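Local coordinates for RNA polymerase ECF-subfamily sigma factor (Streptomyces venezuelae, PDB 6DXO), which acts as an extracytoplasmic-function sigma factor that directs RNA polymerase to specific promoters, probably including one needed for aerial mycelium formation, and is bound by an anti-sigma factor, at residues Asp24-Tyr29 and Glu46-Ala51; Arg28-Arg33 and Thr71-Leu76; Tyr32-Gly35 and Thr39-Asp42; Gln104-Leu109 and Gly129-Leu134; Met124-Asn127 and Thr133-Tyr136. One frame throughout, in Å; residues are numbered along the deposited sequence.

Contact 1: Asp24-Tyr29 and Glu46-Ala51; sequences DTVYRY and ETFLRA
Val26 and Thr47 mark the point where the CA atoms of Asp24-Tyr29 and Glu46-Ala51 come nearest, with Val26 CA and Thr47 CA 8.0 Å apart. Both segments are helical, the first on helix 12-31 and the second on helix 37-53. Helix 12-31 is kinked at the start of the segment, where the amides of Asp24 and Thr25 lack a bond to the preceding turn; regular bonding has resumed by Arg28, whose N lies 2.9 Å from Asp24 O.

Val26 points toward the facing helix and divides its two methyl groups between two neighbours. CG1, placed anti to the backbone N (chi1 165°), meets Thr47 tip to tip, with 4.1 Å between Val26 CG1 and Thr47 CG2. The other branch serves Phe48: Val26 CG2 comes obliquely to the ring and approaches Phe48 CE1 to 4.0 Å, the two side chains sliding past one another in opposite directions. Phe48 leaves its backbone to one side of the line to the facing helix, and its ring then brings CE1 and CZ closer to Val26. Tyr19 meets the same ring in an edge-to-face stack, while Ala73 and Leu76 of helix 65-79 cover Thr47.

This is a piece of the helical core of sigma region 2. The two segments share no hydrogen bond, and the Thr47 hydroxyl turns to the carbonyl oxygen of Leu43 in its own helix. With that polar atom satisfied, buried methyl and ring contacts carry the pairing, which implies that shape fit and exclusion of water hold it together.

Contact 2: Arg28-Arg33 and Thr71-Leu76; sequences RYIYYR and TIARNL
Apolar packing brings Ile30 and Tyr29 onto Ala73, close to the nearest pair of CA atoms, those of Ile30 and Ala73, 7.0 Å apart. The Ala73 methyl sits against the end of the Ile30 side chain, with Ala73 CB 3.8 Å from Ile30 CD1 and in similar touch with CG1. Ile30 leaves its backbone to one side of the facing helix, and its extended outer arm (chi2 179°) carries CD1 inward to the methyl. Tyr29 adds its ring atom CD2, 4.0 Å from Ala73 CB, the methyl lying obliquely to the ring.

Toward solvent, where Arg74 is exposed, the phenol end of Tyr29 lies across the root of that arginine. Tyr29 OH comes to 3.3 Å from Arg74 CB and touches CG as well, so the aliphatic part of the arginine makes this contact while its guanidinium group leads away. The guanidinium plane stands 78° from the ring.

These contacts join the C-terminal end of helix 12-31 to helix 65-79 within sigma region 2. Helix 37-53 borders the same packing, where Leu76 meets Glu46 and Arg50.

The polar bonding lies within Arg28-Arg33. Arg33 N bonds to Ile30 O as the chain leaves the helix. Arg33 then folds back over Tyr29: its NH1 donates to a lone pair of Tyr29 O at 2.7 Å, with an N-H...O angle of 138°. One face of the Arg33 guanidinium group lies over Tyr29 CE1, and Arg33 CD sits above the rim of a ring face.

Contact 3: Tyr32-Gly35 and Thr39-Asp42; sequences YRVG and TAED
The linker between helix 12-31 and helix 37-53 folds back on the helix it leads into, placing Val34 and Gly35 beside Thr39 and Ala40. The nearest CA atoms, those of Val34 and Ala40, are 6.4 Å apart.

Val34 does most of the packing. With chi1 at -60°, its CG2 methyl sits in the crowded position between the backbone N and the carbonyl carbon, and from there it reaches Ala40 CB at 3.8 Å and Ala40 N at a similar distance. Thr39 crosses the same valine obliquely, its CG2 methyl, set anti to the backbone N while the hydroxyl takes the place beside it (chi1 -62°), lying 3.9 Å from Val34 CB.

The contact thus fastens a sigma region 2 interhelical turn to the early part of helix 37-53, the helix that bears the probable polymerase core-binding motif beginning at Asp42. Asp42 itself forms a salt bridge with Arg97 of the same chain, while the carbonyl oxygen of nearby Glu41 accepts a hydrogen bond from Gln66 of the partner chain.

At the polar edge of the turn the link is made through solvent. Gly35 O and Thr39 OG1 lie 3.8 Å apart, and a water bridges them: it donates to Gly35 O at 3.0 Å and is hydrogen-bonded to Thr39 OG1 at 2.7 Å.

Contact 4: Gln104-Leu109 and Gly129-Leu134; sequences QECVTL and GAIKTL
Gln104 O is gripped by two donors from the next turn of helix 101-112: Thr108 N at 3.0 Å and the hydroxyl Thr108 OG1 at 2.8 Å. The hydroxyl comes from above the carbonyl plane, 41° out of it. It is thus bonded within its own helix, whereas Cys106 points toward Gly129-Leu134, on helix 128-144.

Cys106 is the single residue of its segment that meets the facing one, and its CA and that of Leu134 are 7.0 Å apart. Its CB packs on the branch point of Leu134, with 3.7 Å between Cys106 CB and Leu134 CG, and the Leu134 CD2 methyl lies almost as near. The sulfur, held anti to the backbone N (chi1 -169°), extends further along the facing helix. There Cys106 SG touches Leu134 CG at 3.8 Å and, more loosely, Ile131 CG2 at 4.2 Å. Ile131 and Leu134 are about one helical turn apart, so the thiol bears on two side chains from neighbouring turns of one helix. All three residues are buried, and the pairing is apolar throughout.

Ile131 also packs on Ala121 of helix 117-124, and Leu109 on Val123 and Met124 of that helix. Three helices therefore share one small core, with helix 101-112 backing helices 117-124 and 128-144, an assembly consistent with the helix-turn-helix of sigma region 4.

Contact 5: Met124-Asn127 and Thr133-Tyr136; sequences MGKN and TLQY
Apolar contact is made between the ends of Met124 and Leu134, whose side chains reach toward each other and meet tip to tip, with 3.8 Å between Met124 CE and Leu134 CD2. The methionine chain runs extended through chi2 and then bends at the sulfur (chi3 75°), which turns its terminal methyl to the leucine. Glu105 of helix 101-112 and Ile131 also touch Met124.

A looser contact involves a charged side chain. The end of Lys126 comes near the same leucine methyl, its NZ 4.2 Å from Leu134 CD2, while its polar partner is the side-chain oxygen OE1 of Gln102.

Backbone turning and capping shape the connection itself. Gly125, with positive phi (70°), is the first residue to leave the helical conformation after helix 117-124. Two residues on, Asn127 occupies the N-cap of helix 128-144, and its OD1 accepts a hydrogen bond from Ala130 N. This short connection between helices 117-124 and 128-144 is consistent with the turn of the sigma region 4 helix-turn-helix.

No hydrogen bond joins the two segments directly. The contact rests on methyl packing, and the nearby ammonium group has its hydrogen bond with Gln102, which implies that Lys126 can lie beside an apolar core without surrendering its polar partner.

How the contacts relate
The contacts fall into two groups, one in sigma region 2 and one in region 4. Contacts 1 and 2 have centres 7 Å apart and touch where Leu76 packs on Glu46 and Arg50, with Glu46 CG 3.7 Å from Leu76 CD2. Contact 3, with its centre 8 Å from that of contact 2, extends this core toward the probable polymerase core-binding motif; Ile30 CG2 lies 3.7 Å from Ala40 CA. Contacts 4 and 5 share Leu134 and have centres 4 Å apart, making one core in region 4. The centres of contacts 1 and 4 are about 28 Å apart, on opposite sides of the chain's centre. The partner chain packs on residues of contacts 1 and 4, and so reaches both regions.

Contact 1: Asp24-Tyr29 and Glu46-Ala51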
# COMPACT_ATOMS: atom_id res chain seq x y z
N ASP A 24 2.71 3.61 -0.37
CA ASP A 24 2.41 4.94 -0.93
C ASP A 24 3.31 5.24 -2.14
O ASP A 24 2.89 5.87 -3.11
CB ASP A 24 2.57 6.04 0.12
CG ASP A 24 1.43 6.06 1.14
OD1 ASP A 24 0.29 5.69 0.79
OD2 ASP A 24 1.69 6.47 2.29
N THR A 25 4.55 4.78 -2.07
CA THR A 25 5.46 4.98 -3.20
C THR A 25 5.01 4.20 -4.43
O THR A 25 5.06 4.74 -5.54
CB THR A 25 6.92 4.60 -2.83
OG1 THR A 25 7.34 5.36 -1.68
CG2 THR A 25 7.84 4.92 -3.99
N VAL A 26 4.59 2.95 -4.25
CA VAL A 26 4.09 2.13 -5.36
C VAL A 26 2.85 2.82 -5.93
O VAL A 26 2.72 3.00 -7.14
CB VAL A 26 3.76 0.68 -4.93
CG1 VAL A 26 2.92 -0.04 -5.97
CG2 VAL A 26 5.07 -0.10 -4.67
N TYR A 27 1.96 3.23 -5.04
CA TYR A 27 0.71 3.87 -5.47
C TYR A 27 0.99 5.11 -6.30
O TYR A 27 0.37 5.32 -7.36
CB TYR A 27 -0.11 4.20 -4.24
CG TYR A 27 -1.38 4.96 -4.49
CD1 TYR A 27 -2.50 4.34 -5.03
CD2 TYR A 27 -1.47 6.30 -4.14
CE1 TYR A 27 -3.71 5.07 -5.22
CE2 TYR A 27 -2.66 7.02 -4.31
CZ TYR A 27 -3.76 6.40 -4.86
OH TYR A 27 -4.91 7.13 -5.03
N ARG A 28 1.91 5.94 -5.83
CA ARG A 28 2.25 7.17 -6.54
C ARG A 28 2.90 6.92 -7.89
O ARG A 28 2.63 7.64 -8.83
CB ARG A 28 3.11 8.09 -5.67
CG ARG A 28 2.34 8.66 -4.48
CD ARG A 28 3.12 9.78 -3.84
NE ARG A 28 4.14 9.29 -2.92
CZ ARG A 28 3.95 9.18 -1.61
NH1 ARG A 28 2.79 9.53 -1.07
NH2 ARG A 28 4.92 8.73 -0.83
N TYR A 29 3.72 5.87 -7.99
CA TYR A 29 4.28 5.53 -9.29
C TYR A 29 3.15 5.17 -10.28
O TYR A 29 3.13 5.62 -11.45
CB TYR A 29 5.29 4.39 -9.15
CG TYR A 29 5.70 3.83 -10.51
CD1 TYR A 29 6.64 4.49 -11.30
CD2 TYR A 29 5.10 2.68 -11.01
CE1 TYR A 29 7.02 3.98 -12.56
CE2 TYR A 29 5.47 2.17 -12.27
CZ TYR A 29 6.41 2.83 -13.03
OH TYR A 29 6.75 2.34 -14.28
N GLU A 46 -2.21 -5.62 -6.43
CA GLU A 46 -1.61 -6.67 -7.27
C GLU A 46 -0.06 -6.69 -7.26
O GLU A 46 0.55 -7.76 -7.30
CB GLU A 46 -2.13 -6.59 -8.70
CG GLU A 46 -1.72 -7.78 -9.56
CD GLU A 46 -2.27 -9.10 -9.02
OE1 GLU A 46 -3.37 -9.09 -8.42
OE2 GLU A 46 -1.61 -10.15 -9.20
N THR A 47 0.56 -5.51 -7.20
CA THR A 47 2.01 -5.41 -7.15
C THR A 47 2.54 -6.13 -5.91
O THR A 47 3.44 -6.95 -5.99
CB THR A 47 2.49 -3.95 -7.15
OG1 THR A 47 2.17 -3.33 -8.41
CG2 THR A 47 3.98 -3.86 -6.91
N PHE A 48 1.98 -5.80 -4.76
CA PHE A 48 2.41 -6.47 -3.54
C PHE A 48 2.11 -7.97 -3.53
O PHE A 48 2.93 -8.78 -3.03
CB PHE A 48 1.82 -5.78 -2.31
CG PHE A 48 2.51 -4.50 -1.96
CD1 PHE A 48 2.07 -3.29 -2.49
CD2 PHE A 48 3.62 -4.51 -1.13
CE1 PHE A 48 2.73 -2.10 -2.18
CE2 PHE A 48 4.28 -3.33 -0.81
CZ PHE A 48 3.84 -2.12 -1.33
N LEU A 49 0.95 -8.35 -4.06
CA LEU A 49 0.59 -9.77 -4.10
C LEU A 49 1.57 -10.58 -4.95
O LEU A 49 1.89 -11.73 -4.62
CB LEU A 49 -0.85 -9.95 -4.57
CG LEU A 49 -1.94 -9.65 -3.53
CD1 LEU A 49 -3.32 -9.69 -4.16
CD2 LEU A 49 -1.85 -10.65 -2.38
N ARG A 50 2.05 -9.98 -6.04
CA ARG A 50 3.00 -10.65 -6.90
C ARG A 50 4.35 -10.81 -6.21
O ARG A 50 4.98 -11.87 -6.28
CB ARG A 50 3.16 -9.90 -8.23
CG ARG A 50 4.06 -10.57 -9.23
CD ARG A 50 3.28 -11.58 -10.06
NE ARG A 50 2.40 -10.93 -11.03
CZ ARG A 50 2.73 -10.70 -12.29
NH1 ARG A 50 3.92 -11.07 -12.75
NH2 ARG A 50 1.87 -10.11 -13.11
N ALA A 51 4.79 -9.77 -5.51
CA ALA A 51 6.06 -9.80 -4.79
C ALA A 51 6.01 -10.90 -3.75
O ALA A 51 6.98 -11.63 -3.54
CB ALA A 51 6.32 -8.46 -4.13

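Contact 2: Arg28-Arg33 and Thr71-Leu76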
# COMPACT_ATOMS: atom_id res chain seq x y z
N ARG A 28 1.91 5.94 -5.83
CA ARG A 28 2.25 7.17 -6.54
C ARG A 28 2.90 6.92 -7.89
O ARG A 28 2.63 7.64 -8.83
CB ARG A 28 3.11 8.09 -5.67
CG ARG A 28 2.34 8.66 -4.48
CD ARG A 28 3.12 9.78 -3.84
NE ARG A 28 4.14 9.29 -2.92
CZ ARG A 28 3.95 9.18 -1.61
NH1 ARG A 28 2.79 9.53 -1.07
NH2 ARG A 28 4.92 8.73 -0.83
N TYR A 29 3.72 5.87 -7.99
CA TYR A 29 4.28 5.53 -9.29
C TYR A 29 3.15 5.17 -10.28
O TYR A 29 3.13 5.62 -11.45
CB TYR A 29 5.29 4.39 -9.15
CG TYR A 29 5.70 3.83 -10.51
CD1 TYR A 29 6.64 4.49 -11.30
CD2 TYR A 29 5.10 2.68 -11.01
CE1 TYR A 29 7.02 3.98 -12.56
CE2 TYR A 29 5.47 2.17 -12.27
CZ TYR A 29 6.41 2.83 -13.03
OH TYR A 29 6.75 2.34 -14.28
N ILE A 30 2.21 4.37 -9.80
CA ILE A 30 1.10 3.87 -10.62
C ILE A 30 0.08 4.98 -10.95
O ILE A 30 -0.43 5.04 -12.07
CB ILE A 30 0.40 2.67 -9.92
CG1 ILE A 30 1.35 1.47 -9.80
CG2 ILE A 30 -0.86 2.24 -10.66
CD1 ILE A 30 0.73 0.25 -9.10
N TYR A 31 -0.17 5.85 -9.97
CA TYR A 31 -1.28 6.81 -10.00
C TYR A 31 -1.33 7.61 -11.30
O TYR A 31 -2.40 7.84 -11.87
CB TYR A 31 -1.09 7.80 -8.84
CG TYR A 31 -2.25 8.73 -8.58
CD1 TYR A 31 -3.32 8.33 -7.81
CD2 TYR A 31 -2.27 10.03 -9.10
CE1 TYR A 31 -4.39 9.18 -7.55
CE2 TYR A 31 -3.36 10.89 -8.84
CZ TYR A 31 -4.40 10.45 -8.06
OH TYR A 31 -5.49 11.29 -7.80
N TYR A 32 -0.15 8.04 -11.74
CA TYR A 32 -0.06 8.99 -12.84
C TYR A 32 -0.03 8.26 -14.18
O TYR A 32 0.01 8.91 -15.23
CB TYR A 32 1.16 9.91 -12.66
CG TYR A 32 1.12 10.79 -11.41
CD1 TYR A 32 0.61 12.08 -11.45
CD2 TYR A 32 1.64 10.32 -10.20
CE1 TYR A 32 0.60 12.89 -10.29
CE2 TYR A 32 1.63 11.11 -9.06
CZ TYR A 32 1.12 12.39 -9.11
OH TYR A 32 1.12 13.16 -7.96
N ARG A 33 -0.06 6.93 -14.13
CA ARG A 33 0.08 6.08 -15.31
C ARG A 33 -1.18 5.31 -15.68
O ARG A 33 -1.17 4.54 -16.64
CB ARG A 33 1.25 5.09 -15.13
CG ARG A 33 2.58 5.78 -15.14
CD ARG A 33 3.72 4.88 -14.67
NE ARG A 33 5.01 5.55 -14.87
CZ ARG A 33 5.49 6.53 -14.11
NH1 ARG A 33 4.81 6.99 -13.07
NH2 ARG A 33 6.67 7.06 -14.40
N THR A 71 9.48 -2.20 -10.41
CA THR A 71 9.58 -2.91 -11.67
C THR A 71 8.40 -3.84 -11.88
O THR A 71 7.94 -4.00 -13.00
CB THR A 71 10.95 -3.64 -11.80
OG1 THR A 71 11.14 -4.55 -10.71
CG2 THR A 71 12.08 -2.63 -11.77
N ILE A 72 7.88 -4.44 -10.80
CA ILE A 72 6.66 -5.23 -10.89
C ILE A 72 5.45 -4.39 -11.29
O ILE A 72 4.64 -4.82 -12.11
CB ILE A 72 6.36 -5.97 -9.56
CG1 ILE A 72 7.35 -7.12 -9.36
CG2 ILE A 72 4.91 -6.48 -9.53
CD1 ILE A 72 7.38 -7.64 -7.93
N ALA A 73 5.31 -3.21 -10.69
CA ALA A 73 4.18 -2.35 -10.99
C ALA A 73 4.28 -1.90 -12.44
O ALA A 73 3.29 -1.85 -13.14
CB ALA A 73 4.13 -1.13 -10.04
N ARG A 74 5.50 -1.58 -12.86
CA ARG A 74 5.74 -1.23 -14.27
C ARG A 74 5.24 -2.33 -15.23
O ARG A 74 4.56 -2.03 -16.22
CB ARG A 74 7.21 -0.92 -14.52
CG ARG A 74 7.47 -0.42 -15.96
CD ARG A 74 8.91 -0.03 -16.16
NE ARG A 74 9.83 -1.11 -15.84
CZ ARG A 74 11.13 -0.93 -15.61
NH1 ARG A 74 11.63 0.30 -15.67
NH2 ARG A 74 11.91 -1.96 -15.31
N ASN A 75 5.54 -3.58 -14.89
CA ASN A 75 5.09 -4.75 -15.66
C ASN A 75 3.56 -4.83 -15.68
O ASN A 75 2.96 -5.10 -16.72
CB ASN A 75 5.67 -6.07 -15.10
CG ASN A 75 7.19 -6.26 -15.34
OD1 ASN A 75 7.75 -5.80 -16.32
ND2 ASN A 75 7.84 -6.97 -14.42
N LEU A 76 2.93 -4.61 -14.53
CA LEU A 76 1.46 -4.65 -14.42
C LEU A 76 0.74 -3.55 -15.18
O LEU A 76 -0.30 -3.78 -15.77
CB LEU A 76 1.03 -4.58 -12.94
CG LEU A 76 1.22 -5.84 -12.11
CD1 LEU A 76 1.03 -5.51 -10.64
CD2 LEU A 76 0.24 -6.91 -12.53

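Contact 3: Tyr32-Gly35 and Thr39-Asp42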
# COMPACT_ATOMS: atom_id res chain seq x y z
N TYR A 32 -0.15 8.04 -11.74
CA TYR A 32 -0.06 8.99 -12.84
C TYR A 32 -0.03 8.26 -14.18
O TYR A 32 0.01 8.91 -15.23
CB TYR A 32 1.16 9.91 -12.66
CG TYR A 32 1.12 10.79 -11.41
CD1 TYR A 32 0.61 12.08 -11.45
CD2 TYR A 32 1.64 10.32 -10.20
CE1 TYR A 32 0.60 12.89 -10.29
CE2 TYR A 32 1.63 11.11 -9.06
CZ TYR A 32 1.12 12.39 -9.11
OH TYR A 32 1.12 13.16 -7.96
N ARG A 33 -0.06 6.93 -14.13
CA ARG A 33 0.08 6.08 -15.31
C ARG A 33 -1.18 5.31 -15.68
O ARG A 33 -1.17 4.54 -16.64
CB ARG A 33 1.25 5.09 -15.13
CG ARG A 33 2.58 5.78 -15.14
CD ARG A 33 3.72 4.88 -14.67
NE ARG A 33 5.01 5.55 -14.87
CZ ARG A 33 5.49 6.53 -14.11
NH1 ARG A 33 4.81 6.99 -13.07
NH2 ARG A 33 6.67 7.06 -14.40
N VAL A 34 -2.26 5.52 -14.93
CA VAL A 34 -3.49 4.81 -15.22
C VAL A 34 -4.66 5.76 -15.13
O VAL A 34 -4.54 6.88 -14.62
CB VAL A 34 -3.73 3.63 -14.26
CG1 VAL A 34 -2.59 2.62 -14.37
CG2 VAL A 34 -3.92 4.12 -12.84
N GLY A 35 -5.80 5.30 -15.63
CA GLY A 35 -7.01 6.10 -15.63
C GLY A 35 -7.89 5.72 -14.45
O GLY A 35 -8.69 4.79 -14.54
N THR A 39 -8.30 1.92 -10.27
CA THR A 39 -7.31 1.12 -10.99
C THR A 39 -5.95 1.21 -10.32
O THR A 39 -5.26 0.20 -10.15
CB THR A 39 -7.21 1.54 -12.47
OG1 THR A 39 -8.48 1.31 -13.10
CG2 THR A 39 -6.14 0.74 -13.17
N ALA A 40 -5.57 2.42 -9.90
CA ALA A 40 -4.28 2.61 -9.23
C ALA A 40 -4.23 1.82 -7.90
O ALA A 40 -3.22 1.19 -7.57
CB ALA A 40 -3.99 4.08 -9.00
N GLU A 41 -5.34 1.82 -7.18
CA GLU A 41 -5.43 1.06 -5.93
C GLU A 41 -5.32 -0.43 -6.20
O GLU A 41 -4.59 -1.15 -5.50
CB GLU A 41 -6.74 1.37 -5.18
CG GLU A 41 -6.87 2.81 -4.69
CD GLU A 41 -8.30 3.20 -4.30
OE1 GLU A 41 -9.22 2.38 -4.50
OE2 GLU A 41 -8.49 4.32 -3.79
N ASP A 42 -6.05 -0.91 -7.21
CA ASP A 42 -6.06 -2.33 -7.55
C ASP A 42 -4.69 -2.85 -7.99
O ASP A 42 -4.25 -3.92 -7.57
CB ASP A 42 -7.10 -2.64 -8.63
CG ASP A 42 -8.53 -2.58 -8.10
OD1 ASP A 42 -8.72 -2.51 -6.87
OD2 ASP A 42 -9.47 -2.62 -8.93
O HOH W 1 -10.15 3.33 -12.38

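Contact 4: Gln104-Leu109 and Gly129-Leu134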
# COMPACT_ATOMS: atom_id res chain seq x y z
N GLN A 104 -18.26 -0.62 1.60
CA GLN A 104 -16.89 -1.07 1.83
C GLN A 104 -16.28 -0.40 3.06
O GLN A 104 -15.73 -1.06 3.94
CB GLN A 104 -16.01 -0.84 0.60
CG GLN A 104 -14.68 -1.60 0.71
CD GLN A 104 -13.82 -1.53 -0.54
OE1 GLN A 104 -12.59 -1.60 -0.45
NE2 GLN A 104 -14.46 -1.42 -1.70
N GLU A 105 -16.37 0.92 3.11
CA GLU A 105 -15.87 1.68 4.25
C GLU A 105 -16.54 1.26 5.56
O GLU A 105 -15.88 1.19 6.59
CB GLU A 105 -16.08 3.17 4.03
CG GLU A 105 -15.58 4.02 5.18
CD GLU A 105 -15.56 5.49 4.84
OE1 GLU A 105 -16.17 5.87 3.82
OE2 GLU A 105 -14.93 6.27 5.60
N CYS A 106 -17.84 1.00 5.51
CA CYS A 106 -18.55 0.60 6.73
C CYS A 106 -18.00 -0.72 7.29
O CYS A 106 -17.64 -0.80 8.46
CB CYS A 106 -20.06 0.49 6.48
SG CYS A 106 -21.05 0.30 7.99
N VAL A 107 -17.91 -1.74 6.45
CA VAL A 107 -17.39 -3.03 6.91
C VAL A 107 -15.92 -2.94 7.36
O VAL A 107 -15.51 -3.60 8.30
CB VAL A 107 -17.55 -4.17 5.87
CG1 VAL A 107 -19.02 -4.42 5.56
CG2 VAL A 107 -16.76 -3.88 4.61
N THR A 108 -15.14 -2.11 6.68
CA THR A 108 -13.72 -1.96 7.02
C THR A 108 -13.57 -1.32 8.40
O THR A 108 -12.89 -1.84 9.27
CB THR A 108 -13.00 -1.13 5.97
OG1 THR A 108 -13.13 -1.77 4.70
CG2 THR A 108 -11.51 -1.01 6.32
N LEU A 109 -14.24 -0.20 8.60
CA LEU A 109 -14.20 0.46 9.91
C LEU A 109 -14.77 -0.42 11.03
O LEU A 109 -14.16 -0.52 12.09
CB LEU A 109 -14.95 1.79 9.85
CG LEU A 109 -14.37 2.93 9.01
CD1 LEU A 109 -15.47 3.96 8.79
CD2 LEU A 109 -13.17 3.55 9.66
N GLY A 129 -28.24 5.19 13.28
CA GLY A 129 -29.29 4.51 12.55
C GLY A 129 -28.87 4.16 11.13
O GLY A 129 -29.03 3.02 10.68
N ALA A 130 -28.33 5.15 10.43
CA ALA A 130 -27.83 4.95 9.08
C ALA A 130 -26.68 3.92 9.05
O ALA A 130 -26.55 3.17 8.10
CB ALA A 130 -27.38 6.27 8.46
N ILE A 131 -25.86 3.90 10.10
CA ILE A 131 -24.79 2.89 10.18
C ILE A 131 -25.36 1.48 10.38
O ILE A 131 -24.91 0.53 9.76
CB ILE A 131 -23.74 3.21 11.28
CG1 ILE A 131 -23.06 4.56 11.03
CG2 ILE A 131 -22.69 2.07 11.39
CD1 ILE A 131 -22.39 4.69 9.67
N LYS A 132 -26.36 1.34 11.25
CA LYS A 132 -26.95 0.02 11.44
C LYS A 132 -27.56 -0.50 10.14
O LYS A 132 -27.43 -1.68 9.81
CB LYS A 132 -27.99 0.04 12.56
CG LYS A 132 -27.38 0.14 13.94
CD LYS A 132 -28.45 0.16 15.02
CE LYS A 132 -27.86 0.51 16.37
NZ LYS A 132 -28.86 0.40 17.46
N THR A 133 -28.24 0.38 9.40
CA THR A 133 -28.78 -0.00 8.11
C THR A 133 -27.65 -0.37 7.14
O THR A 133 -27.72 -1.39 6.45
CB THR A 133 -29.61 1.14 7.49
OG1 THR A 133 -30.74 1.40 8.33
CG2 THR A 133 -30.09 0.76 6.10
N LEU A 134 -26.62 0.46 7.12
CA LEU A 134 -25.52 0.30 6.17
C LEU A 134 -24.73 -0.98 6.38
O LEU A 134 -24.36 -1.67 5.42
CB LEU A 134 -24.59 1.52 6.23
CG LEU A 134 -23.42 1.57 5.26
CD1 LEU A 134 -23.88 1.26 3.83
CD2 LEU A 134 -22.74 2.94 5.33

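Contact 5: Met124-Asn127 and Thr133-Tyr136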
# COMPACT_ATOMS: atom_id res chain seq x y z
N MET A 124 -17.79 8.41 9.40
CA MET A 124 -18.47 8.45 8.11
C MET A 124 -19.41 9.65 7.94
O MET A 124 -19.90 9.90 6.83
CB MET A 124 -19.22 7.14 7.85
CG MET A 124 -18.30 5.93 7.70
SD MET A 124 -19.13 4.44 7.14
CE MET A 124 -19.39 4.83 5.40
N GLY A 125 -19.64 10.38 9.02
CA GLY A 125 -20.53 11.53 8.98
C GLY A 125 -21.98 11.11 8.79
O GLY A 125 -22.75 11.76 8.10
N LYS A 126 -22.34 10.00 9.43
CA LYS A 126 -23.70 9.49 9.37
C LYS A 126 -24.24 9.27 10.79
O LYS A 126 -23.48 9.28 11.75
CB LYS A 126 -23.74 8.20 8.57
CG LYS A 126 -23.15 8.36 7.17
CD LYS A 126 -23.48 7.21 6.26
CE LYS A 126 -23.66 7.70 4.83
NZ LYS A 126 -24.21 6.64 3.95
N ASN A 127 -25.55 9.10 10.92
CA ASN A 127 -26.10 8.79 12.23
C ASN A 127 -26.06 7.29 12.47
O ASN A 127 -26.01 6.51 11.52
CB ASN A 127 -27.53 9.33 12.37
CG ASN A 127 -28.49 8.69 11.39
OD1 ASN A 127 -28.77 7.50 11.47
ND2 ASN A 127 -29.00 9.48 10.45
N THR A 133 -28.24 0.38 9.40
CA THR A 133 -28.78 -0.00 8.11
C THR A 133 -27.65 -0.37 7.14
O THR A 133 -27.72 -1.39 6.45
CB THR A 133 -29.61 1.14 7.49
OG1 THR A 133 -30.74 1.40 8.33
CG2 THR A 133 -30.09 0.76 6.10
N LEU A 134 -26.62 0.46 7.12
CA LEU A 134 -25.52 0.30 6.17
C LEU A 134 -24.73 -0.98 6.38
O LEU A 134 -24.36 -1.67 5.42
CB LEU A 134 -24.59 1.52 6.23
CG LEU A 134 -23.42 1.57 5.26
CD1 LEU A 134 -23.88 1.26 3.83
CD2 LEU A 134 -22.74 2.94 5.33
N GLN A 135 -24.46 -1.32 7.64
CA GLN A 135 -23.70 -2.52 7.93
C GLN A 135 -24.52 -3.75 7.60
O GLN A 135 -23.97 -4.79 7.23
CB GLN A 135 -23.25 -2.55 9.39
CG GLN A 135 -24.36 -2.82 10.39
CD GLN A 135 -23.84 -2.79 11.81
OE1 GLN A 135 -22.65 -2.58 12.04
NE2 GLN A 135 -24.73 -3.01 12.77
N TYR A 136 -25.84 -3.64 7.72
CA TYR A 136 -26.70 -4.75 7.37
C TYR A 136 -26.68 -4.98 5.86
O TYR A 136 -26.53 -6.12 5.40
CB TYR A 136 -28.14 -4.53 7.88
CG TYR A 136 -29.09 -5.58 7.35
CD1 TYR A 136 -28.99 -6.90 7.77
CD2 TYR A 136 -30.06 -5.25 6.42
CE1 TYR A 136 -29.84 -7.87 7.28
CE2 TYR A 136 -30.92 -6.22 5.92
CZ TYR A 136 -30.81 -7.52 6.36
OH TYR A 136 -31.65 -8.49 5.87